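Local atomic coordinates of AimR transcriptional regulator (PDB entry 5ZVV), a protein that activates transcription of the phage aimX locus as a homodimer, apparently promoting lytic growth until the arbitrium peptide binds it and switches infection to lysogeny. Residues V261-E264 with M265-G268. Numbering follows the deposited sequence.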
ATOM      1  N   VAL A 261      -0.312  30.696   1.913  1.00 23.77           N
ATOM      2  CA  VAL A 261      -0.794  29.360   1.566  1.00 19.71           C
ATOM      3  C   VAL A 261      -1.576  28.755   2.729  1.00 24.83           C
ATOM      4  O   VAL A 261      -2.703  28.270   2.562  1.00 26.54           O
ATOM      5  CB  VAL A 261       0.381  28.461   1.141  1.00 25.70           C
ATOM      6  CG1 VAL A 261      -0.070  27.013   1.039  1.00 26.26           C
ATOM      7  CG2 VAL A 261       0.955  28.937  -0.189  1.00 30.38           C
ATOM      8  N   HIS A 262      -0.988  28.777   3.927  1.00 24.46           N
ATOM      9  CA  HIS A 262      -1.711  28.319   5.108  1.00 23.11           C
ATOM     10  C   HIS A 262      -2.927  29.191   5.382  1.00 19.93           C
ATOM     11  O   HIS A 262      -3.959  28.688   5.840  1.00 19.21           O
ATOM     12  CB  HIS A 262      -0.777  28.301   6.316  1.00 16.16           C
ATOM     13  CG  HIS A 262       0.318  27.286   6.210  1.00 22.97           C
ATOM     14  ND1 HIS A 262       1.391  27.252   7.074  1.00 22.81           N
ATOM     15  CD2 HIS A 262       0.501  26.264   5.341  1.00 21.38           C
ATOM     16  CE1 HIS A 262       2.191  26.255   6.740  1.00 25.62           C
ATOM     17  NE2 HIS A 262       1.675  25.641   5.691  1.00 24.68           N
ATOM     18  N   GLN A 263      -2.832  30.492   5.091  1.00 22.35           N
ATOM     19  CA  GLN A 263      -3.975  31.375   5.292  1.00 19.78           C
ATOM     20  C   GLN A 263      -5.143  30.971   4.404  1.00 20.17           C
ATOM     21  O   GLN A 263      -6.293  30.949   4.853  1.00 20.60           O
ATOM     22  CB  GLN A 263      -3.583  32.827   5.023  1.00 22.87           C
ATOM     23  CG  GLN A 263      -4.674  33.824   5.394  1.00 19.62           C
ATOM     24  CD  GLN A 263      -4.944  33.857   6.893  1.00 23.49           C
ATOM     25  OE1 GLN A 263      -4.050  34.144   7.688  1.00 22.81           O
ATOM     26  NE2 GLN A 263      -6.182  33.563   7.282  1.00 22.17           N
ATOM     27  N   GLU A 264      -4.870  30.647   3.137  1.00 22.33           N
ATOM     28  CA  GLU A 264      -5.941  30.235   2.238  1.00 23.89           C
ATOM     29  C   GLU A 264      -6.440  28.836   2.562  1.00 16.49           C
ATOM     30  O   GLU A 264      -7.600  28.515   2.275  1.00 17.67           O
ATOM     31  CB  GLU A 264      -5.476  30.317   0.784  1.00 23.56           C
ATOM     32  CG  GLU A 264      -5.395  31.737   0.252  1.00 24.26           C
ATOM     33  CD  GLU A 264      -5.137  31.791  -1.241  1.00 27.75           C
ATOM     34  OE1 GLU A 264      -4.853  30.733  -1.839  1.00 31.89           O
ATOM     35  OE2 GLU A 264      -5.216  32.895  -1.817  1.00 32.34           O
HETATM   36  N   MSE A 265      -5.598  27.992   3.151  1.00 19.79           N
HETATM   37  CA  MSE A 265      -6.080  26.699   3.634  1.00 22.13           C
HETATM   38  C   MSE A 265      -7.058  26.891   4.789  1.00 17.93           C
HETATM   39  O   MSE A 265      -8.112  26.258   4.832  1.00 18.35           O
HETATM   40  CB  MSE A 265      -4.918  25.810   4.066  1.00 15.14           C
HETATM   41  CG  MSE A 265      -4.099  25.284   2.912  1.00 22.92           C
HETATM   42 SE   MSE A 265      -2.594  24.234   3.546  1.00 41.67          SE
HETATM   43  CE  MSE A 265      -1.776  23.808   1.822  1.00 31.77           C
ATOM     44  N   LEU A 266      -6.709  27.784   5.717  1.00 20.23           N
ATOM     45  CA  LEU A 266      -7.580  28.047   6.860  1.00 20.63           C
ATOM     46  C   LEU A 266      -8.889  28.690   6.416  1.00 20.88           C
ATOM     47  O   LEU A 266      -9.980  28.248   6.806  1.00 18.03           O
ATOM     48  CB  LEU A 266      -6.860  28.937   7.869  1.00 17.76           C
ATOM     49  CG  LEU A 266      -7.660  29.216   9.141  1.00 20.09           C
ATOM     50  CD1 LEU A 266      -7.868  27.921   9.898  1.00 20.56           C
ATOM     51  CD2 LEU A 266      -6.963  30.248  10.006  1.00 20.11           C
ATOM     52  N   ASP A 267      -8.793  29.747   5.603  1.00 17.59           N
ATOM     53  CA  ASP A 267      -9.981  30.372   5.035  1.00 19.15           C
ATOM     54  C   ASP A 267     -10.834  29.352   4.298  1.00 17.45           C
ATOM     55  O   ASP A 267     -12.064  29.394   4.374  1.00 19.60           O
ATOM     56  CB  ASP A 267      -9.588  31.503   4.079  1.00 21.29           C
ATOM     57  CG  ASP A 267      -8.891  32.656   4.776  1.00 22.93           C
ATOM     58  OD1 ASP A 267      -8.949  32.739   6.019  1.00 21.59           O
ATOM     59  OD2 ASP A 267      -8.294  33.493   4.064  1.00 29.67           O
ATOM     60  N   GLY A 268     -10.197  28.432   3.573  1.00 19.73           N
ATOM     61  CA  GLY A 268     -10.953  27.393   2.891  1.00 17.33           C
ATOM     62  C   GLY A 268     -11.651  26.450   3.852  1.00 18.90           C
ATOM     63  O   GLY A 268     -12.774  26.006   3.594  1.00 18.13           O
TER
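Q263 and D267, one turn apart on a helix, are joined by a side-chain hydrogen bond. Q263 NE2 donates to D267 OD1 over 3.2 Å. The oxygen lies in the plane of the amide, but the N-H reaches it from above the carboxylate plane. The two flat groups are turned 42° against each other. CG of Q263 stands anti to the backbone N (chi1 -172°), and a bend at chi2 then brings the amide round toward D267. OE1 of Q263 accepts a hydrogen bond from NE2 of Q254, which helps fix the amide's rotation. D267 OD1 also has a weak hydrogen bond to a glycerol, probably from the crystallisation liquor.

A second i to i+4 pair is apolar. V261 and selenomethionine M265 run side by side, with V261 CG1 3.7 Å from M265 CE. The selenium passes 4.1 Å from H262 CD2, oblique to the ring.

Backbone bonds of the alpha helix set this spacing, from M265 N to V261 O (3.0 Å) through G268 N to E264 O.

Helix 260-277 packs against its neighbours in an all-helical array, consistent with the family's TPR clan. H262 stacks on F228 and meets F229 edge-to-face. L266 packs on F228 and L232 of helix 224-237. E264 and M265 touch Y293 of helix 291-304.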